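DUF115 domain-containing protein (Magnetospirillum magneticum AMB-1, PDB 5MU5) is a Maf glycosyltransferase involved in bacterial flagella formation, probably acting by attaching sugars to flagellin. Local coordinates at residues 37-40 with 46-49; 559-564 with 623-628; 570-575 with 600-605. One frame throughout, in Å; residues are numbered along the deposited sequence.

Interaction 1: residues 37-40 with 46-49; sequences SNLV and DLDV
Val40 and Asp48 face each other as a hydrogen-bonded antiparallel pair, and the flat carboxylate of Asp48 leads away from strand 38-41, toward Tyr57 and Gly58. Val49 N reaches Asp48 OD1 at 2.7 Å from the anti side, 27° out of the carboxylate plane; Tyr57 N also binds OD1 and Gly58 N binds OD2, so three backbone N-H groups grip this buried charge.

Between the main chains, Val40 N donates to Asp48 O at 2.8 Å. The return bond, Asp48 N to Val40 O, is 2.7 Å long. Leu39 CD1 also closes on the same carbonyl, 3.4 Å from Asp48 O.

Leu39 and Val49, the non-hydrogen-bonded pair, share the face opposite that of Val40 and Asp48. With its CG anti to the backbone N (chi1 -173°), Leu39 brings CD1 to 4.3 Å from Val49 CG2. The other methyl of the valine, CG1, lies against Ser37 CB at 3.6 Å, while the serine OG turns to Asp155 and His159.

This beta hairpin belongs to a small antiparallel sheet in which strand 47-51 runs between strands 38-41 and 54-55. Helix 154-160 covers the Leu39 and Val49 face through Phe156 and His159, and Phe55 of strand 54-55 touches Val40 and Asp48.

Interaction 2: residues 559-564 with 623-628; sequences QAMDDH and EIIRDE
Arg626 meets both Asp562 and Met561 where two antiparallel helices of the Maf helical bundle pass each other, the axes of the short segments 9.9 Å apart and their directions 162° from one another. The contact divides into a salt-bridge network and a small apolar patch.

The ionic part centres on the guanidinium of Arg626. Across the interface, Arg626 NH1 donates to Asp562 OD1 at 3.2 Å, entering on the syn side of a carboxylate whose plane is inclined by 45° to the guanidinium. Within its own helix Arg626 grips Glu623 side-on, one turn back: NE bonds to Glu623 OE1 at 2.8 Å, and NH2 donates to the syn lone pair of Glu623 OE2 at 2.9 Å. Three bonds with two acids therefore fix the rotation of the guanidinium, and the two negative charges probably stabilise its positive one. Asp562 OD1 has a further, weak hydrogen bond from His630.

Apolar contact lies alongside. The arginine is extended as far as CD before bending at chi3 (60°), and its aliphatic start lies against the methionine, with Arg626 CG 3.8 Å from Met561 CG. Bends at chi2 and chi3 carry the methionine tip on to Ile625, whose chain it crosses at about a right angle. Tyr605 of helix 589-609 touches both Met561 and Ile625, continuing this apolar side into the bundle. At the end of the methionine the contact is methyl to methyl, Met561 CE to Ile625 CG2 at 3.9 Å.

Interaction 3: residues 570-575 with 600-605; sequences RLMLVL and MAAMCY
Tyr605 reaches across to Leu571 and Leu575 between two antiparallel helices of the Maf helical bundle. The axes of the short segments lie 11.7 Å apart, with their directions at 171°. At this spacing the backbones stay well separated, 7.8 Å between Met572 CA and Ala602 CA at the closest CA pair, and contact is made by long side chains, Tyr605 and Met572, reaching short or branched partners.

In the first shell, the phenol end of the tyrosine reaches the leucines one helical turn apart. Leu571 CD2 approaches the ring obliquely and lies 4.2 Å from Tyr605 CZ. Leu575 arrives from the opposite direction to the tyrosine and places CD1 at 3.6 Å from Tyr605 OH. The second point of contact joins Met572 to Ala602: the methionine sulfur SD rests at 3.7 Å from Ala602 CB.

Their own torsions set these groups in place. The tyrosine CG sits between its own backbone N and carbonyl carbon (chi1 69°), which folds the ring back along its helix and over Ala602, whose CA is 3.2 Å above the ring plane toward the rim. Bends at chi2 and chi3 bring the end of Met572 nearer the facing helix than the direction of its CB alone would.

Further out, Met561 of helix 546-564 touches Leu571. Phe629 of helix 618-646 and Phe97 of helix 92-107 pack on the tyrosine, while Cys203 and Val206 border Met572. The tyrosine hydroxyl, Tyr605 OH, is buried with no polar partner in the model, and a methyl carbon, Leu571 CD2, lies 3.4 Å from it.

Interactions 2 and 3 belong to one helical bundle, their centres about 10 Å apart, with 570-575 and 600-605 lying in the chain loop that 559-564 and 623-628 close. They meet directly: Ala560 O is 3.6 Å from Leu571 CD1. Their chemistry differs with depth, since interaction 3 is buried and almost wholly apolar, but for an unpartnered tyrosine hydroxyl, whereas interaction 2 combines an apolar inner side with a partly exposed ion network. Interaction 1, in the Maf N-terminal domain, is about 42 Å from interaction 3 between centres and touches neither; there backbone hydrogen bonds join partly buried strands, with side-chain contacts beside them.

Interaction 1: residues 37-40 with 46-49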
loop_
_atom_site.group_PDB
_atom_site.type_symbol
_atom_site.label_atom_id
_atom_site.label_comp_id
_atom_site.label_asym_id
_atom_site.label_seq_id
_atom_site.Cartn_x
_atom_site.Cartn_y
_atom_site.Cartn_z
ATOM N N SER A 37 11.363 23.586 29.960
ATOM C CA SER A 37 10.743 23.095 31.185
ATOM C C SER A 37 11.804 22.679 32.174
ATOM O O SER A 37 12.971 22.567 31.817
ATOM C CB SER A 37 9.803 21.924 30.886
ATOM O OG SER A 37 10.448 20.949 30.097
ATOM N N ASN A 38 11.391 22.461 33.421
ATOM C CA ASN A 38 12.310 22.117 34.506
ATOM C C ASN A 38 12.018 20.746 35.068
ATOM O O ASN A 38 10.865 20.389 35.263
ATOM C CB ASN A 38 12.195 23.135 35.651
ATOM C CG ASN A 38 12.614 24.523 35.238
ATOM O OD1 ASN A 38 13.695 24.717 34.684
ATOM N ND2 ASN A 38 11.768 25.500 35.515
ATOM N N LEU A 39 13.068 19.978 35.330
ATOM C CA LEU A 39 12.920 18.690 35.981
ATOM C C LEU A 39 13.059 18.975 37.460
ATOM O O LEU A 39 14.088 19.490 37.882
ATOM C CB LEU A 39 14.003 17.715 35.522
ATOM C CG LEU A 39 13.830 16.276 36.023
ATOM C CD1 LEU A 39 12.585 15.662 35.419
ATOM C CD2 LEU A 39 15.051 15.426 35.707
ATOM N N VAL A 40 12.026 18.666 38.241
ATOM C CA VAL A 40 12.031 18.940 39.677
ATOM C C VAL A 40 11.557 17.730 40.477
ATOM O O VAL A 40 10.878 16.858 39.943
ATOM C CB VAL A 40 11.148 20.165 40.025
ATOM C CG1 VAL A 40 11.565 21.377 39.202
ATOM C CG2 VAL A 40 9.670 19.875 39.805
ATOM N N ASP A 46 9.072 12.073 43.774
ATOM C CA ASP A 46 9.167 11.559 42.409
ATOM C C ASP A 46 9.629 12.696 41.527
ATOM O O ASP A 46 9.320 13.872 41.800
ATOM C CB ASP A 46 7.808 11.087 41.902
ATOM C CG ASP A 46 7.136 10.121 42.843
ATOM O OD1 ASP A 46 7.800 9.142 43.243
ATOM O OD2 ASP A 46 5.946 10.348 43.170
ATOM N N LEU A 47 10.364 12.360 40.476
ATOM C CA LEU A 47 10.802 13.382 39.546
ATOM C C LEU A 47 9.588 13.810 38.727
ATOM O O LEU A 47 8.742 12.984 38.396
ATOM C CB LEU A 47 11.933 12.878 38.649
ATOM C CG LEU A 47 13.299 12.753 39.331
ATOM C CD1 LEU A 47 14.264 12.037 38.401
ATOM C CD2 LEU A 47 13.852 14.118 39.733
ATOM N N ASP A 48 9.510 15.104 38.424
ATOM C CA ASP A 48 8.377 15.670 37.710
ATOM C C ASP A 48 8.864 16.788 36.794
ATOM O O ASP A 48 9.982 17.270 36.946
ATOM C CB ASP A 48 7.341 16.197 38.718
ATOM C CG ASP A 48 5.927 16.300 38.133
ATOM O OD1 ASP A 48 5.755 16.210 36.896
ATOM O OD2 ASP A 48 4.958 16.452 38.913
ATOM N N VAL A 49 8.034 17.169 35.828
ATOM C CA VAL A 49 8.338 18.259 34.899
ATOM C C VAL A 49 7.433 19.460 35.169
ATOM O O VAL A 49 6.214 19.380 35.025
ATOM C CB VAL A 49 8.184 17.818 33.442
ATOM C CG1 VAL A 49 8.573 18.941 32.500
ATOM C CG2 VAL A 49 9.047 16.596 33.173
#

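Interaction 2: residues 559-564 with 623-628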
loop_
_atom_site.group_PDB
_atom_site.type_symbol
_atom_site.label_atom_id
_atom_site.label_comp_id
_atom_site.label_asym_id
_atom_site.label_seq_id
_atom_site.Cartn_x
_atom_site.Cartn_y
_atom_site.Cartn_z
ATOM N N GLN A 559 12.128 -23.536 7.108
ATOM C CA GLN A 559 13.174 -23.752 8.104
ATOM C C GLN A 559 13.038 -22.795 9.300
ATOM O O GLN A 559 13.252 -23.185 10.455
ATOM C CB GLN A 559 14.547 -23.575 7.442
ATOM C CG GLN A 559 15.733 -23.888 8.344
ATOM C CD GLN A 559 15.714 -25.326 8.826
ATOM O OE1 GLN A 559 15.388 -26.235 8.070
ATOM N NE2 GLN A 559 16.056 -25.538 10.088
ATOM N N ALA A 560 12.679 -21.544 9.009
ATOM C CA ALA A 560 12.443 -20.530 10.040
ATOM C C ALA A 560 11.341 -20.971 10.984
ATOM O O ALA A 560 11.483 -20.860 12.186
ATOM C CB ALA A 560 12.074 -19.203 9.400
ATOM N N MET A 561 10.243 -21.475 10.434
ATOM C CA MET A 561 9.148 -22.016 11.248
ATOM C C MET A 561 9.651 -23.170 12.143
ATOM O O MET A 561 9.328 -23.211 13.330
ATOM C CB MET A 561 7.981 -22.454 10.334
ATOM C CG MET A 561 6.888 -23.267 11.002
ATOM S SD MET A 561 6.078 -22.360 12.341
ATOM C CE MET A 561 5.057 -21.256 11.360
ATOM N N ASP A 562 10.454 -24.086 11.597
ATOM C CA ASP A 562 11.020 -25.185 12.416
ATOM C C ASP A 562 11.943 -24.668 13.512
ATOM O O ASP A 562 11.929 -25.184 14.613
ATOM C CB ASP A 562 11.811 -26.215 11.584
ATOM C CG ASP A 562 10.917 -27.168 10.812
ATOM O OD1 ASP A 562 9.698 -27.218 11.084
ATOM O OD2 ASP A 562 11.431 -27.868 9.910
ATOM N N ASP A 563 12.750 -23.665 13.210
ATOM C CA ASP A 563 13.684 -23.154 14.200
ATOM C C ASP A 563 12.994 -22.305 15.261
ATOM O O ASP A 563 13.491 -22.217 16.367
ATOM C CB ASP A 563 14.783 -22.313 13.532
ATOM C CG ASP A 563 15.646 -23.119 12.570
ATOM O OD1 ASP A 563 15.772 -24.350 12.748
ATOM O OD2 ASP A 563 16.215 -22.519 11.638
ATOM N N HIS A 564 11.863 -21.680 14.948
ATOM C CA HIS A 564 11.288 -20.726 15.894
ATOM C C HIS A 564 9.850 -20.962 16.325
ATOM O O HIS A 564 9.266 -20.120 17.024
ATOM C CB HIS A 564 11.485 -19.316 15.363
ATOM C CG HIS A 564 12.920 -18.991 15.125
ATOM N ND1 HIS A 564 13.820 -18.847 16.158
ATOM C CD2 HIS A 564 13.634 -18.856 13.983
ATOM C CE1 HIS A 564 15.020 -18.596 15.666
ATOM N NE2 HIS A 564 14.936 -18.603 14.349
ATOM N N GLU A 623 2.480 -27.023 17.251
ATOM C CA GLU A 623 2.903 -28.136 16.400
ATOM C C GLU A 623 1.984 -28.247 15.156
ATOM O O GLU A 623 2.459 -28.430 14.029
ATOM C CB GLU A 623 2.968 -29.436 17.203
ATOM C CG GLU A 623 3.070 -30.725 16.379
ATOM C CD GLU A 623 4.164 -30.711 15.313
ATOM O OE1 GLU A 623 5.204 -30.040 15.484
ATOM O OE2 GLU A 623 3.976 -31.380 14.276
ATOM N N ILE A 624 0.678 -28.102 15.360
ATOM C CA ILE A 624 -0.272 -28.052 14.244
ATOM C C ILE A 624 0.082 -26.968 13.234
ATOM O O ILE A 624 0.046 -27.192 12.014
ATOM C CB ILE A 624 -1.696 -27.834 14.760
ATOM C CG1 ILE A 624 -2.194 -29.144 15.392
ATOM C CG2 ILE A 624 -2.630 -27.414 13.627
ATOM C CD1 ILE A 624 -3.500 -29.027 16.142
ATOM N N ILE A 625 0.395 -25.780 13.740
ATOM C CA ILE A 625 0.745 -24.657 12.888
ATOM C C ILE A 625 2.014 -24.954 12.086
ATOM O O ILE A 625 2.094 -24.644 10.893
ATOM C CB ILE A 625 0.966 -23.397 13.740
ATOM C CG1 ILE A 625 -0.373 -22.894 14.230
ATOM C CG2 ILE A 625 1.648 -22.294 12.948
ATOM C CD1 ILE A 625 -0.241 -21.946 15.378
ATOM N N ARG A 626 2.989 -25.563 12.751
ATOM C CA ARG A 626 4.251 -25.879 12.123
ATOM C C ARG A 626 4.015 -26.844 10.987
ATOM O O ARG A 626 4.477 -26.638 9.876
ATOM C CB ARG A 626 5.218 -26.493 13.137
ATOM C CG ARG A 626 6.647 -26.653 12.634
ATOM C CD ARG A 626 7.437 -27.670 13.461
ATOM N NE ARG A 626 6.781 -28.966 13.374
ATOM C CZ ARG A 626 6.782 -29.758 12.297
ATOM N NH1 ARG A 626 7.426 -29.416 11.187
ATOM N NH2 ARG A 626 6.106 -30.897 12.323
ATOM N N ASP A 627 3.266 -27.887 11.268
ATOM C CA ASP A 627 3.056 -28.939 10.290
ATOM C C ASP A 627 2.257 -28.442 9.072
ATOM O O ASP A 627 2.623 -28.722 7.939
ATOM C CB ASP A 627 2.332 -30.103 10.950
ATOM C CG ASP A 627 2.244 -31.294 10.060
ATOM O OD1 ASP A 627 3.247 -31.608 9.396
ATOM O OD2 ASP A 627 1.175 -31.924 10.022
ATOM N N GLU A 628 1.173 -27.706 9.318
ATOM C CA GLU A 628 0.370 -27.149 8.238
ATOM C C GLU A 628 1.113 -26.063 7.484
ATOM O O GLU A 628 0.934 -25.924 6.283
ATOM C CB GLU A 628 -0.960 -26.623 8.754
ATOM C CG GLU A 628 -1.877 -27.734 9.250
ATOM C CD GLU A 628 -2.340 -28.701 8.158
ATOM O OE1 GLU A 628 -2.273 -28.351 6.948
ATOM O OE2 GLU A 628 -2.789 -29.825 8.518
#

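Interaction 3: residues 570-575 with 600-605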
loop_
_atom_site.group_PDB
_atom_site.type_symbol
_atom_site.label_atom_id
_atom_site.label_comp_id
_atom_site.label_asym_id
_atom_site.label_seq_id
_atom_site.Cartn_x
_atom_site.Cartn_y
_atom_site.Cartn_z
ATOM N N ARG A 570 10.031 -13.748 17.644
ATOM C CA ARG A 570 11.270 -14.094 16.956
ATOM C C ARG A 570 10.965 -14.681 15.570
ATOM O O ARG A 570 11.579 -14.304 14.590
ATOM C CB ARG A 570 12.125 -15.040 17.806
ATOM C CG ARG A 570 13.482 -15.401 17.195
ATOM C CD ARG A 570 14.354 -14.185 16.851
ATOM N NE ARG A 570 14.514 -13.221 17.962
ATOM C CZ ARG A 570 15.169 -12.053 17.876
ATOM N NH1 ARG A 570 15.745 -11.669 16.729
ATOM N NH2 ARG A 570 15.246 -11.256 18.943
ATOM N N LEU A 571 9.989 -15.575 15.505
ATOM C CA LEU A 571 9.559 -16.174 14.253
ATOM C C LEU A 571 9.118 -15.131 13.265
ATOM O O LEU A 571 9.482 -15.217 12.089
ATOM C CB LEU A 571 8.397 -17.142 14.489
ATOM C CG LEU A 571 7.790 -17.761 13.240
ATOM C CD1 LEU A 571 8.873 -18.405 12.390
ATOM C CD2 LEU A 571 6.741 -18.774 13.657
ATOM N N MET A 572 8.329 -14.158 13.730
ATOM C CA MET A 572 7.864 -13.054 12.847
ATOM C C MET A 572 8.991 -12.171 12.393
ATOM O O MET A 572 9.018 -11.764 11.241
ATOM C CB MET A 572 6.832 -12.150 13.520
ATOM C CG MET A 572 5.398 -12.589 13.395
ATOM S SD MET A 572 4.789 -12.927 11.728
ATOM C CE MET A 572 5.559 -11.668 10.699
ATOM N N LEU A 573 9.918 -11.862 13.298
ATOM C CA LEU A 573 11.092 -11.066 12.927
ATOM C C LEU A 573 11.885 -11.771 11.850
ATOM O O LEU A 573 12.325 -11.146 10.898
ATOM C CB LEU A 573 12.012 -10.795 14.125
ATOM C CG LEU A 573 11.493 -9.756 15.115
ATOM C CD1 LEU A 573 12.225 -9.827 16.454
ATOM C CD2 LEU A 573 11.589 -8.364 14.518
ATOM N N VAL A 574 12.046 -13.077 11.986
ATOM C CA VAL A 574 12.817 -13.829 11.000
ATOM C C VAL A 574 12.113 -13.874 9.641
ATOM O O VAL A 574 12.753 -13.691 8.618
ATOM C CB VAL A 574 13.140 -15.245 11.496
ATOM C CG1 VAL A 574 13.815 -16.068 10.407
ATOM C CG2 VAL A 574 14.061 -15.166 12.702
ATOM N N LEU A 575 10.804 -14.103 9.627
ATOM C CA LEU A 575 10.065 -14.143 8.358
ATOM C C LEU A 575 10.023 -12.776 7.692
ATOM O O LEU A 575 10.153 -12.665 6.469
ATOM C CB LEU A 575 8.625 -14.631 8.555
ATOM C CG LEU A 575 8.439 -16.101 8.911
ATOM C CD1 LEU A 575 6.965 -16.362 9.222
ATOM C CD2 LEU A 575 8.935 -17.000 7.782
ATOM N N MET A 600 0.067 -13.538 5.197
ATOM C CA MET A 600 -1.305 -13.708 5.570
ATOM C C MET A 600 -1.494 -14.975 6.381
ATOM O O MET A 600 -2.309 -14.983 7.319
ATOM C CB MET A 600 -2.180 -13.740 4.341
ATOM C CG MET A 600 -2.209 -12.377 3.709
ATOM S SD MET A 600 -2.754 -11.147 4.908
ATOM C CE MET A 600 -4.506 -11.592 4.928
ATOM N N ALA A 601 -0.764 -16.038 6.022
ATOM C CA ALA A 601 -0.795 -17.248 6.819
ATOM C C ALA A 601 -0.307 -16.939 8.236
ATOM O O ALA A 601 -0.918 -17.356 9.200
ATOM C CB ALA A 601 0.031 -18.336 6.178
ATOM N N ALA A 602 0.758 -16.155 8.356
ATOM C CA ALA A 602 1.301 -15.777 9.670
ATOM C C ALA A 602 0.334 -14.967 10.479
ATOM O O ALA A 602 0.249 -15.137 11.688
ATOM C CB ALA A 602 2.605 -15.022 9.536
ATOM N N MET A 603 -0.394 -14.095 9.813
ATOM C CA MET A 603 -1.383 -13.283 10.475
ATOM C C MET A 603 -2.477 -14.159 11.071
ATOM O O MET A 603 -2.928 -13.910 12.213
ATOM C CB MET A 603 -2.020 -12.342 9.479
ATOM C CG MET A 603 -2.927 -11.335 10.147
ATOM S SD MET A 603 -4.141 -10.756 8.977
ATOM C CE MET A 603 -5.222 -12.186 9.058
ATOM N N CYS A 604 -2.911 -15.155 10.287
ATOM C CA CYS A 604 -3.938 -16.126 10.700
ATOM C C CYS A 604 -3.494 -16.945 11.901
ATOM O O CYS A 604 -4.167 -16.950 12.922
ATOM C CB CYS A 604 -4.317 -17.063 9.540
ATOM S SG CYS A 604 -5.195 -16.187 8.203
ATOM N N TYR A 605 -2.344 -17.603 11.825
ATOM C CA TYR A 605 -1.946 -18.383 12.976
ATOM C C TYR A 605 -1.633 -17.515 14.205
ATOM O O TYR A 605 -1.913 -17.910 15.321
ATOM C CB TYR A 605 -0.838 -19.384 12.654
ATOM C CG TYR A 605 0.538 -18.866 12.334
ATOM C CD1 TYR A 605 1.362 -18.301 13.318
ATOM C CD2 TYR A 605 1.056 -19.033 11.054
ATOM C CE1 TYR A 605 2.642 -17.869 13.006
ATOM C CE2 TYR A 605 2.336 -18.619 10.743
ATOM C CZ TYR A 605 3.123 -18.037 11.725
ATOM O OH TYR A 605 4.394 -17.603 11.440
#